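Side-chain contacts in UPF0249 protein EF_3048 (Enterococcus faecalis, PDB 2I5I), which probably catalyses the deacetylation of acetylated carbohydrates, a step in oligosaccharide breakdown, as a magnesium-dependent homodimeric enzyme of the YdjC family: residues 12-15 with 20-23; 24-29 with 215-220; 189-194 with 241-246; 195-200 with 209-214. All blocks are in the same frame, centred on the assembly; numbering follows the deposited sequence.

Contact 1. Residues 12-15 with 20-23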
loop_
_atom_site.group_PDB
_atom_site.type_symbol
_atom_site.label_atom_id
_atom_site.label_comp_id
_atom_site.label_asym_id
_atom_site.label_seq_id
_atom_site.Cartn_x
_atom_site.Cartn_y
_atom_site.Cartn_z
ATOM N N ASP A 12 20.532 10.045 13.868
ATOM C CA ASP A 12 21.497 8.995 13.592
ATOM C C ASP A 12 20.975 7.619 14.028
ATOM O O ASP A 12 20.136 7.519 14.934
ATOM C CB ASP A 12 22.817 9.334 14.296
ATOM C CG ASP A 12 23.466 10.597 13.764
ATOM O OD1 ASP A 12 22.880 11.278 12.895
ATOM O OD2 ASP A 12 24.586 10.918 14.226
ATOM N N ASP A 13 21.437 6.576 13.365
ATOM C CA ASP A 13 21.282 5.186 13.750
ATOM C C ASP A 13 19.988 4.538 13.270
ATOM O O ASP A 13 19.522 3.564 13.868
ATOM C CB ASP A 13 21.373 5.032 15.278
ATOM C CG ASP A 13 22.746 5.341 15.845
ATOM O OD1 ASP A 13 23.703 5.313 15.045
ATOM O OD2 ASP A 13 22.888 5.613 17.064
ATOM N N PHE A 14 19.416 5.014 12.177
ATOM C CA PHE A 14 18.281 4.274 11.568
ATOM C C PHE A 14 18.658 2.836 11.306
ATOM O O PHE A 14 19.766 2.529 10.856
ATOM C CB PHE A 14 17.826 4.973 10.291
ATOM C CG PHE A 14 16.384 4.663 9.895
ATOM C CD1 PHE A 14 15.349 5.085 10.723
ATOM C CD2 PHE A 14 16.124 3.977 8.727
ATOM C CE1 PHE A 14 14.039 4.798 10.360
ATOM C CE2 PHE A 14 14.813 3.693 8.354
ATOM C CZ PHE A 14 13.792 4.123 9.177
ATOM N N GLY A 15 17.774 1.870 11.580
ATOM C CA GLY A 15 18.068 0.473 11.383
ATOM C C GLY A 15 18.947 -0.147 12.449
ATOM O O GLY A 15 19.264 -1.334 12.354
ATOM N N VAL A 20 14.715 1.562 17.824
ATOM C CA VAL A 20 15.365 2.797 17.396
ATOM C C VAL A 20 14.666 3.250 16.112
ATOM O O VAL A 20 14.203 4.382 16.067
ATOM C CB VAL A 20 16.874 2.629 17.179
ATOM C CG1 VAL A 20 17.431 3.887 16.506
ATOM C CG2 VAL A 20 17.605 2.373 18.486
ATOM N N THR A 21 14.556 2.379 15.117
ATOM C CA THR A 21 13.892 2.696 13.851
ATOM C C THR A 21 12.514 3.300 14.089
ATOM O O THR A 21 12.100 4.308 13.515
ATOM C CB THR A 21 13.801 1.448 12.978
ATOM O OG1 THR A 21 15.159 1.104 12.566
ATOM C CG2 THR A 21 12.983 1.631 11.711
ATOM N N GLN A 22 11.728 2.692 14.991
ATOM C CA GLN A 22 10.372 3.256 15.153
ATOM C C GLN A 22 10.374 4.549 15.959
ATOM O O GLN A 22 9.542 5.435 15.768
ATOM C CB GLN A 22 9.444 2.226 15.792
ATOM C CG GLN A 22 9.192 0.987 14.943
ATOM C CD GLN A 22 8.521 1.327 13.627
ATOM O OE1 GLN A 22 7.638 2.171 13.578
ATOM N NE2 GLN A 22 8.872 0.658 12.530
ATOM N N GLY A 23 11.324 4.706 16.876
ATOM C CA GLY A 23 11.461 5.977 17.565
ATOM C C GLY A 23 11.838 7.098 16.611
ATOM O O GLY A 23 11.314 8.200 16.719
#
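T21 of helix 18-29 meets F14 and G15 with the two branches of its side chain. From CB one branch ends in OG1 and the other in CG2. OG1 lies over one face of the F14 ring and accepts a hydrogen bond from the backbone N of G15. The distance G15 N to T21 OG1 is 2.9 Å. The bond is well bent, with an angle of 136° at the hydrogen. CG2 stands anti to the backbone N of T21, as chi1 of -68° places OG1 anti to the carbonyl carbon. There it packs on the ring, with T21 CG2 3.6 Å from both CE1 and CZ of F14. The two side chains cross at about a right angle. The whole contact is buried. Residues 12-15 leave the first strand of the parallel sheet. D13, H64 and H130, the predicted magnesium ligand, turn donor atoms to one point, consistent with a metal site, and D13 OD2 also makes a salt bridge to R232. On the helix side of D13 the backbone does the touching: V20 CG1 lies 3.4 Å from D13 O. V20 CG1 is anti to its backbone N (chi1 170°), which directs this methyl at the strand. A48 of helix 45-55 touches both F14 and T21, and the T21 hydroxyl has a further weak hydrogen bond to T17 O.

Contact 2. Residues 24-29 with 215-220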
loop_
_atom_site.group_PDB
_atom_site.type_symbol
_atom_site.label_atom_id
_atom_site.label_comp_id
_atom_site.label_asym_id
_atom_site.label_seq_id
_atom_site.Cartn_x
_atom_site.Cartn_y
_atom_site.Cartn_z
ATOM N N ILE A 24 12.739 6.805 15.667
ATOM C CA ILE A 24 13.038 7.830 14.658
ATOM C C ILE A 24 11.831 8.165 13.810
ATOM O O ILE A 24 11.520 9.331 13.562
ATOM C CB ILE A 24 14.214 7.372 13.778
ATOM C CG1 ILE A 24 15.530 7.372 14.571
ATOM C CG2 ILE A 24 14.363 8.221 12.539
ATOM C CD1 ILE A 24 16.615 6.521 13.972
ATOM N N ILE A 25 11.091 7.142 13.351
ATOM C CA ILE A 25 9.901 7.426 12.547
ATOM C C ILE A 25 8.923 8.309 13.298
ATOM O O ILE A 25 8.336 9.217 12.704
ATOM C CB ILE A 25 9.270 6.098 12.072
ATOM C CG1 ILE A 25 10.112 5.408 11.006
ATOM C CG2 ILE A 25 7.837 6.304 11.585
ATOM C CD1 ILE A 25 9.708 4.016 10.558
ATOM N N GLU A 26 8.742 8.091 14.597
ATOM C CA GLU A 26 7.867 8.924 15.421
ATOM C C GLU A 26 8.279 10.395 15.454
ATOM O O GLU A 26 7.499 11.324 15.328
ATOM C CB GLU A 26 7.862 8.344 16.838
ATOM C CG GLU A 26 6.923 9.043 17.796
ATOM C CD GLU A 26 5.440 8.865 17.546
ATOM O OE1 GLU A 26 5.025 8.001 16.743
ATOM O OE2 GLU A 26 4.657 9.621 18.179
ATOM N N ALA A 27 9.578 10.567 15.680
ATOM C CA ALA A 27 10.198 11.881 15.765
ATOM C C ALA A 27 10.077 12.635 14.452
ATOM O O ALA A 27 10.022 13.861 14.440
ATOM C CB ALA A 27 11.665 11.673 16.168
ATOM N N HIS A 28 10.022 11.920 13.332
ATOM C CA HIS A 28 9.803 12.586 12.051
ATOM C C HIS A 28 8.333 12.915 11.835
ATOM O O HIS A 28 7.962 14.055 11.525
ATOM C CB HIS A 28 10.318 11.709 10.914
ATOM C CG HIS A 28 9.905 12.098 9.541
ATOM N ND1 HIS A 28 10.427 13.210 8.911
ATOM C CD2 HIS A 28 9.030 11.564 8.659
ATOM C CE1 HIS A 28 9.894 13.343 7.713
ATOM N NE2 HIS A 28 9.045 12.351 7.525
ATOM N N LYS A 29 7.477 11.912 12.007
ATOM C CA LYS A 29 6.068 12.046 11.634
ATOM C C LYS A 29 5.316 12.980 12.571
ATOM O O LYS A 29 4.431 13.690 12.095
ATOM C CB LYS A 29 5.407 10.663 11.588
ATOM C CG LYS A 29 5.870 9.812 10.410
ATOM C CD LYS A 29 5.228 8.432 10.431
ATOM C CE LYS A 29 4.003 8.392 9.529
ATOM N NZ LYS A 29 3.101 7.254 9.921
ATOM N N PRO A 215 17.078 10.022 18.566
ATOM C CA PRO A 215 15.781 9.568 19.091
ATOM C C PRO A 215 15.678 8.052 18.904
ATOM O O PRO A 215 16.246 7.472 17.987
ATOM C CB PRO A 215 14.754 10.259 18.223
ATOM C CG PRO A 215 15.473 10.815 17.041
ATOM C CD PRO A 215 16.939 10.830 17.357
ATOM N N ALA A 216 14.927 7.410 19.783
ATOM C CA ALA A 216 14.615 6.000 19.763
ATOM C C ALA A 216 13.517 5.705 20.792
ATOM O O ALA A 216 13.360 6.485 21.717
ATOM C CB ALA A 216 15.811 5.131 20.095
ATOM N N PHE A 217 12.821 4.603 20.555
ATOM C CA PHE A 217 12.115 3.866 21.578
ATOM C C PHE A 217 13.126 2.857 22.115
ATOM O O PHE A 217 14.099 2.537 21.429
ATOM C CB PHE A 217 10.852 3.181 21.069
ATOM C CG PHE A 217 9.801 4.115 20.505
ATOM C CD1 PHE A 217 9.583 5.404 20.956
ATOM C CD2 PHE A 217 8.971 3.694 19.466
ATOM C CE1 PHE A 217 8.568 6.192 20.412
ATOM C CE2 PHE A 217 7.981 4.456 18.900
ATOM C CZ PHE A 217 7.795 5.742 19.369
ATOM N N ILE A 218 12.899 2.352 23.310
ATOM C CA ILE A 218 13.802 1.364 23.899
ATOM C C ILE A 218 13.284 -0.060 23.678
ATOM O O ILE A 218 12.101 -0.330 23.942
ATOM C CB ILE A 218 14.018 1.587 25.405
ATOM C CG1 ILE A 218 14.484 2.978 25.821
ATOM C CG2 ILE A 218 15.008 0.561 25.945
ATOM C CD1 ILE A 218 15.325 3.703 24.803
ATOM N N ASP A 219 14.185 -0.916 23.217
ATOM C CA ASP A 219 13.984 -2.367 23.156
ATOM C C ASP A 219 15.175 -3.015 23.859
ATOM O O ASP A 219 16.144 -2.346 24.246
ATOM C CB ASP A 219 13.769 -2.942 21.780
ATOM C CG ASP A 219 14.736 -2.614 20.659
ATOM O OD1 ASP A 219 15.777 -1.946 20.850
ATOM O OD2 ASP A 219 14.436 -3.016 19.512
ATOM N N THR A 220 15.115 -4.315 24.093
ATOM C CA THR A 220 16.277 -4.929 24.739
ATOM C C THR A 220 17.483 -4.877 23.799
ATOM O O THR A 220 18.607 -4.829 24.277
ATOM C CB THR A 220 16.039 -6.396 25.118
ATOM O OG1 THR A 220 15.629 -7.113 23.942
ATOM C CG2 THR A 220 14.899 -6.527 26.116
#
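E26 carries its CG anti to the backbone N (chi1 -176°) and then bends at chi2 (69°), while F217 holds its ring beside its own backbone N (chi1 -61°). Together these torsions bring the CB-CG part of the glutamate against the far end of the ring. F217 CZ lies 3.6 Å from E26 CB. It is 3.8 Å from E26 CG. The approach is oblique, and the carboxylate and ring planes are 41° apart. The acid group itself is used elsewhere: OE2 makes a salt bridge to R30, four residues on, just past the segment. Beside E26 on helix 18-29, A27 and I24 meet P215. The methyl of A27 sits 4.0 Å from P215 CB and equally close to P215 CG. I24 CG1 lies 4.2 Å from P215 CG and 3.5 Å from P215 O. The proline thus rests on the helix by its ring and its carbonyl. Its ring also touches E235 and V236 of helix 231-239, so it is held between two helices. The segment 215-220 is the loop that follows strand 208-213 and leads to helix 220-225. In the assembly, F217 packs on F217 of a second subunit, and E26 touches P18 of that subunit. Both the helix and the loop thus border the second subunit. No hydrogen bond links the two segments. The contact rests on apolar carbon surfaces, with the one charged residue offering its methylenes to the ring and its carboxylate to an arginine.

Contact 3. Residues 189-194 with 241-246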
loop_
_atom_site.group_PDB
_atom_site.type_symbol
_atom_site.label_atom_id
_atom_site.label_comp_id
_atom_site.label_asym_id
_atom_site.label_seq_id
_atom_site.Cartn_x
_atom_site.Cartn_y
_atom_site.Cartn_z
ATOM N N ILE A 189 20.511 17.092 26.798
ATOM C CA ILE A 189 19.158 16.814 26.312
ATOM C C ILE A 189 18.129 17.629 27.088
ATOM O O ILE A 189 17.764 17.381 28.233
ATOM C CB ILE A 189 18.836 15.314 26.390
ATOM C CG1 ILE A 189 19.843 14.417 25.660
ATOM C CG2 ILE A 189 17.424 15.051 25.878
ATOM C CD1 ILE A 189 19.951 14.802 24.201
ATOM N N SER A 190 17.646 18.676 26.431
ATOM C CA SER A 190 16.545 19.478 26.933
ATOM C C SER A 190 16.053 20.440 25.871
ATOM O O SER A 190 16.607 20.634 24.785
ATOM C CB SER A 190 16.963 20.201 28.217
ATOM O OG SER A 190 17.866 21.244 27.879
ATOM N N THR A 191 14.919 21.067 26.186
ATOM C CA THR A 191 14.305 21.982 25.248
ATOM C C THR A 191 15.192 23.205 25.016
ATOM O O THR A 191 15.335 23.694 23.902
ATOM C CB THR A 191 12.943 22.482 25.777
ATOM O OG1 THR A 191 12.101 21.367 26.065
ATOM C CG2 THR A 191 12.281 23.295 24.684
ATOM N N GLU A 192 15.732 23.651 26.133
ATOM C CA GLU A 192 16.564 24.848 26.205
ATOM C C GLU A 192 17.744 24.742 25.250
ATOM O O GLU A 192 18.034 25.689 24.512
ATOM C CB GLU A 192 17.040 25.093 27.648
ATOM N N THR A 193 18.414 23.599 25.242
ATOM C CA THR A 193 19.539 23.364 24.349
ATOM C C THR A 193 19.099 23.616 22.910
ATOM O O THR A 193 19.822 24.218 22.121
ATOM C CB THR A 193 20.108 21.951 24.492
ATOM O OG1 THR A 193 20.624 21.728 25.806
ATOM C CG2 THR A 193 21.332 21.774 23.595
ATOM N N ILE A 194 17.895 23.137 22.596
ATOM C CA ILE A 194 17.383 23.211 21.241
ATOM C C ILE A 194 17.135 24.667 20.849
ATOM O O ILE A 194 17.430 25.055 19.718
ATOM C CB ILE A 194 16.071 22.422 21.067
ATOM C CG1 ILE A 194 16.244 20.907 21.085
ATOM C CG2 ILE A 194 15.344 22.888 19.807
ATOM C CD1 ILE A 194 16.962 20.340 19.883
ATOM N N SER A 241 7.733 17.961 20.611
ATOM C CA SER A 241 7.028 18.957 21.410
ATOM C C SER A 241 6.564 20.155 20.600
ATOM O O SER A 241 7.184 20.593 19.634
ATOM C CB SER A 241 7.898 19.404 22.589
ATOM O OG SER A 241 9.034 20.168 22.221
ATOM N N GLN A 242 5.412 20.716 20.995
ATOM C CA GLN A 242 4.894 21.929 20.393
ATOM C C GLN A 242 5.853 23.109 20.522
ATOM O O GLN A 242 5.949 23.932 19.612
ATOM C CB GLN A 242 3.556 22.311 21.048
ATOM C CG GLN A 242 2.828 23.404 20.265
ATOM C CD GLN A 242 1.684 22.801 19.464
ATOM O OE1 GLN A 242 0.649 22.484 20.052
ATOM N NE2 GLN A 242 1.867 22.656 18.155
ATOM N N GLU A 243 6.552 23.195 21.646
ATOM C CA GLU A 243 7.488 24.282 21.891
ATOM C C GLU A 243 8.604 24.290 20.859
ATOM O O GLU A 243 8.993 25.326 20.323
ATOM C CB GLU A 243 8.116 24.158 23.282
ATOM C CG GLU A 243 9.069 25.316 23.562
ATOM C CD GLU A 243 9.558 25.329 25.000
ATOM O OE1 GLU A 243 9.255 24.357 25.725
ATOM O OE2 GLU A 243 10.236 26.302 25.395
ATOM N N VAL A 244 9.119 23.094 20.572
ATOM C CA VAL A 244 10.182 23.031 19.570
ATOM C C VAL A 244 9.666 23.435 18.208
ATOM O O VAL A 244 10.281 24.276 17.549
ATOM C CB VAL A 244 10.802 21.621 19.523
ATOM C CG1 VAL A 244 11.772 21.536 18.358
ATOM C CG2 VAL A 244 11.443 21.324 20.867
ATOM N N LYS A 245 8.536 22.870 17.772
ATOM C CA LYS A 245 7.981 23.253 16.478
ATOM C C LYS A 245 7.750 24.758 16.401
ATOM O O LYS A 245 8.136 25.376 15.406
ATOM C CB LYS A 245 6.674 22.500 16.201
ATOM C CG LYS A 245 6.932 21.007 16.011
ATOM C CD LYS A 245 5.630 20.243 15.834
ATOM C CE LYS A 245 5.864 18.744 15.949
ATOM N NZ LYS A 245 4.921 18.091 16.901
ATOM N N GLU A 246 7.149 25.335 17.437
ATOM C CA GLU A 246 6.896 26.779 17.433
ATOM C C GLU A 246 8.188 27.583 17.337
ATOM O O GLU A 246 8.229 28.598 16.631
ATOM C CB GLU A 246 6.089 27.177 18.681
ATOM C CG GLU A 246 4.596 26.929 18.469
ATOM C CD GLU A 246 3.754 26.995 19.722
ATOM O OE1 GLU A 246 4.267 27.439 20.771
ATOM O OE2 GLU A 246 2.567 26.596 19.615
#
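T191 and E243 meet where the first turn of helix 191-203 packs against the first turn of helix 242-250, two helices outside the parallel sheet. T191 CG2 touches the flat carboxylate of E243, at 3.4 Å from both CD and OE1. The two side chains cross at a slant. E243 is extended beyond CG, with CG anti to its backbone N (chi1 -178°), which carries the acid group across to the threonine methyl. E243 is exposed here, while T191 is only partly so. The buried part lies one turn further along helix 191-203. There I194 CG2 packs on V244 CG1 at 4.1 Å, and the two side chains meet at about a right angle. I238 of helix 231-239 touches both I194 and V244. V32 covers V244 as well, and F184 touches I194. Further out, both helices start with a serine at the N-cap, S190 and S241. The hydroxyl of S241 is hydrogen-bonded to I238 O, which links the cap to the helix before it. The same oxygen, S241 OG, also takes a weak capping bond from the backbone N of V244, at 3.4 Å.

Contact 4. Residues 195-200 with 209-214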
loop_
_atom_site.group_PDB
_atom_site.type_symbol
_atom_site.label_atom_id
_atom_site.label_comp_id
_atom_site.label_asym_id
_atom_site.label_seq_id
_atom_site.Cartn_x
_atom_site.Cartn_y
_atom_site.Cartn_z
ATOM N N LEU A 195 16.592 25.458 21.776
ATOM C CA LEU A 195 16.323 26.860 21.476
ATOM C C LEU A 195 17.657 27.573 21.221
ATOM O O LEU A 195 17.773 28.337 20.272
ATOM C CB LEU A 195 15.559 27.558 22.598
ATOM C CG LEU A 195 14.234 26.918 23.029
ATOM C CD1 LEU A 195 13.562 27.697 24.147
ATOM C CD2 LEU A 195 13.275 26.805 21.857
ATOM N N GLN A 196 18.606 27.261 22.082
ATOM C CA GLN A 196 19.977 27.741 22.007
ATOM C C GLN A 196 20.591 27.478 20.640
ATOM O O GLN A 196 21.154 28.342 19.985
ATOM C CB GLN A 196 20.857 27.050 23.044
ATOM C CG GLN A 196 20.984 27.719 24.404
ATOM C CD GLN A 196 21.600 26.738 25.400
ATOM O OE1 GLN A 196 22.710 26.259 25.164
ATOM N NE2 GLN A 196 20.880 26.433 26.476
ATOM N N LEU A 197 20.477 26.222 20.205
ATOM C CA LEU A 197 21.018 25.897 18.893
ATOM C C LEU A 197 20.268 26.658 17.811
ATOM O O LEU A 197 20.842 27.048 16.800
ATOM C CB LEU A 197 20.933 24.394 18.647
ATOM C CG LEU A 197 21.815 23.514 19.515
ATOM C CD1 LEU A 197 21.511 22.040 19.268
ATOM C CD2 LEU A 197 23.298 23.792 19.275
ATOM N N LEU A 198 18.968 26.867 18.030
ATOM C CA LEU A 198 18.206 27.559 16.983
ATOM C C LEU A 198 18.667 29.011 16.903
ATOM O O LEU A 198 18.859 29.594 15.841
ATOM C CB LEU A 198 16.703 27.450 17.243
ATOM C CG LEU A 198 16.081 26.055 17.148
ATOM C CD1 LEU A 198 14.606 26.098 17.535
ATOM C CD2 LEU A 198 16.262 25.489 15.749
ATOM N N ASP A 199 18.859 29.629 18.061
ATOM C CA ASP A 199 19.329 31.011 18.038
ATOM C C ASP A 199 20.686 31.091 17.347
ATOM O O ASP A 199 20.968 32.026 16.596
ATOM C CB ASP A 199 19.413 31.549 19.462
ATOM C CG ASP A 199 18.063 31.708 20.127
ATOM O OD1 ASP A 199 17.085 31.973 19.399
ATOM O OD2 ASP A 199 18.018 31.570 21.367
HETATM N N MSE A 200 21.524 30.093 17.610
HETATM C CA MSE A 200 22.835 30.024 16.957
HETATM C C MSE A 200 22.593 30.054 15.450
HETATM O O MSE A 200 23.238 30.801 14.716
HETATM C CB MSE A 200 23.654 28.812 17.368
HETATM C CG MSE A 200 24.366 28.899 18.714
HETATM SE SE MSE A 200 25.194 27.346 19.152
HETATM C CE MSE A 200 26.341 27.919 20.406
ATOM N N PHE A 209 22.510 24.317 7.934
ATOM C CA PHE A 209 22.892 23.862 9.244
ATOM C C PHE A 209 22.355 22.450 9.514
ATOM O O PHE A 209 21.268 22.132 9.022
ATOM C CB PHE A 209 22.377 24.789 10.341
ATOM C CG PHE A 209 22.755 26.247 10.143
ATOM C CD1 PHE A 209 22.128 27.012 9.181
ATOM C CD2 PHE A 209 23.741 26.808 10.927
ATOM C CE1 PHE A 209 22.481 28.335 8.991
ATOM C CE2 PHE A 209 24.104 28.131 10.748
ATOM C CZ PHE A 209 23.475 28.884 9.780
ATOM N N GLU A 210 23.116 21.670 10.267
ATOM C CA GLU A 210 22.679 20.332 10.658
ATOM C C GLU A 210 22.733 20.209 12.175
ATOM O O GLU A 210 23.760 20.434 12.820
ATOM C CB GLU A 210 23.502 19.211 10.019
ATOM C CG GLU A 210 22.985 17.838 10.435
ATOM C CD GLU A 210 23.684 16.662 9.808
ATOM O OE1 GLU A 210 24.634 16.867 9.022
ATOM O OE2 GLU A 210 23.300 15.500 10.094
ATOM N N ILE A 211 21.583 19.847 12.747
ATOM C CA ILE A 211 21.595 19.387 14.132
ATOM C C ILE A 211 21.409 17.877 14.142
ATOM O O ILE A 211 20.422 17.381 13.590
ATOM C CB ILE A 211 20.460 20.031 14.942
ATOM C CG1 ILE A 211 20.633 21.513 15.250
ATOM C CG2 ILE A 211 20.246 19.221 16.218
ATOM C CD1 ILE A 211 19.319 22.230 15.529
ATOM N N ASN A 212 22.323 17.099 14.726
ATOM C CA ASN A 212 22.085 15.648 14.720
ATOM C C ASN A 212 21.452 15.271 16.065
ATOM O O ASN A 212 21.423 16.032 17.047
ATOM C CB ASN A 212 23.332 14.840 14.424
ATOM C CG ASN A 212 24.327 14.729 15.552
ATOM O OD1 ASN A 212 24.530 15.710 16.270
ATOM N ND2 ASN A 212 24.954 13.574 15.699
ATOM N N CYS A 213 20.896 14.055 16.075
ATOM C CA CYS A 213 20.215 13.610 17.291
ATOM C C CYS A 213 20.059 12.090 17.278
ATOM O O CYS A 213 20.304 11.482 16.247
ATOM C CB CYS A 213 18.851 14.281 17.429
ATOM S SG CYS A 213 17.751 14.102 16.005
ATOM N N HIS A 214 19.649 11.532 18.416
ATOM C CA HIS A 214 19.520 10.091 18.535
ATOM C C HIS A 214 18.193 9.660 19.180
ATOM O O HIS A 214 18.138 8.996 20.222
ATOM C CB HIS A 214 20.704 9.571 19.326
ATOM C CG HIS A 214 22.048 9.871 18.725
ATOM N ND1 HIS A 214 22.657 11.109 18.806
ATOM C CD2 HIS A 214 22.902 9.073 18.050
ATOM C CE1 HIS A 214 23.826 11.050 18.189
ATOM N NE2 HIS A 214 24.010 9.820 17.718
#
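I211 reaches from strand 208-213 to helix 191-203 and overlaps L197 at two points. Its CD1 lies 4.1 Å from L197 CB. Its CG1 is likewise 4.1 Å from L197 CD1. One of these points is nearer the helix and one nearer the strand, and the two side chains cross at a slant. The torsions suit this. I211 CG1 is anti to its carbonyl carbon (chi1 -71°), and the nearly extended chi2 of 157° carries CD1 out to the helix. L197 also has CG anti to its carbonyl carbon, with chi2 at 174°. L198 adds a lighter touch. Its CD2 comes to 4.5 Å from I211 CD1, so I211 CD1 meets two consecutive leucines, L197 and L198. All three residues are buried, and no hydrogen bond crosses between the segments. The cohesion is apolar and comes from shape and burial. The helix and strand belong to a beta-alpha-beta unit, in which strand 179-181 leads through helix 191-203 to the parallel strand 208-213. L181 of strand 179-181 touches both L197 and I211. L7 of strand 6-11 touches I211 and L198 from the other neighbouring strand. A247 and I248 of helix 242-250 pack on L198, so helix 191-203 packs on the strands and also meets helix 242-250 through L198.

In the fold
Contacts 1 and 2 share helix 18-29, and their centres are 6 Å apart. Contacts 3 and 4 share helix 191-203, with centres 10 Å apart. The two pairs lie 17 to 20 Å from each other, centre to centre. Contact 1 closes first along the chain. Contact 2 then spans a long loop that contains contact 4, while contacts 2 and 3 cross in sequence. Strand 208-213 runs from contact 4 directly into the loop of contact 2. It also pairs with strand 6-11, and D12 of contact 1 hydrogen-bonds to C213 and N212. Contact 1 lies by the predicted metal site, while contacts 3 and 4 lie away from it.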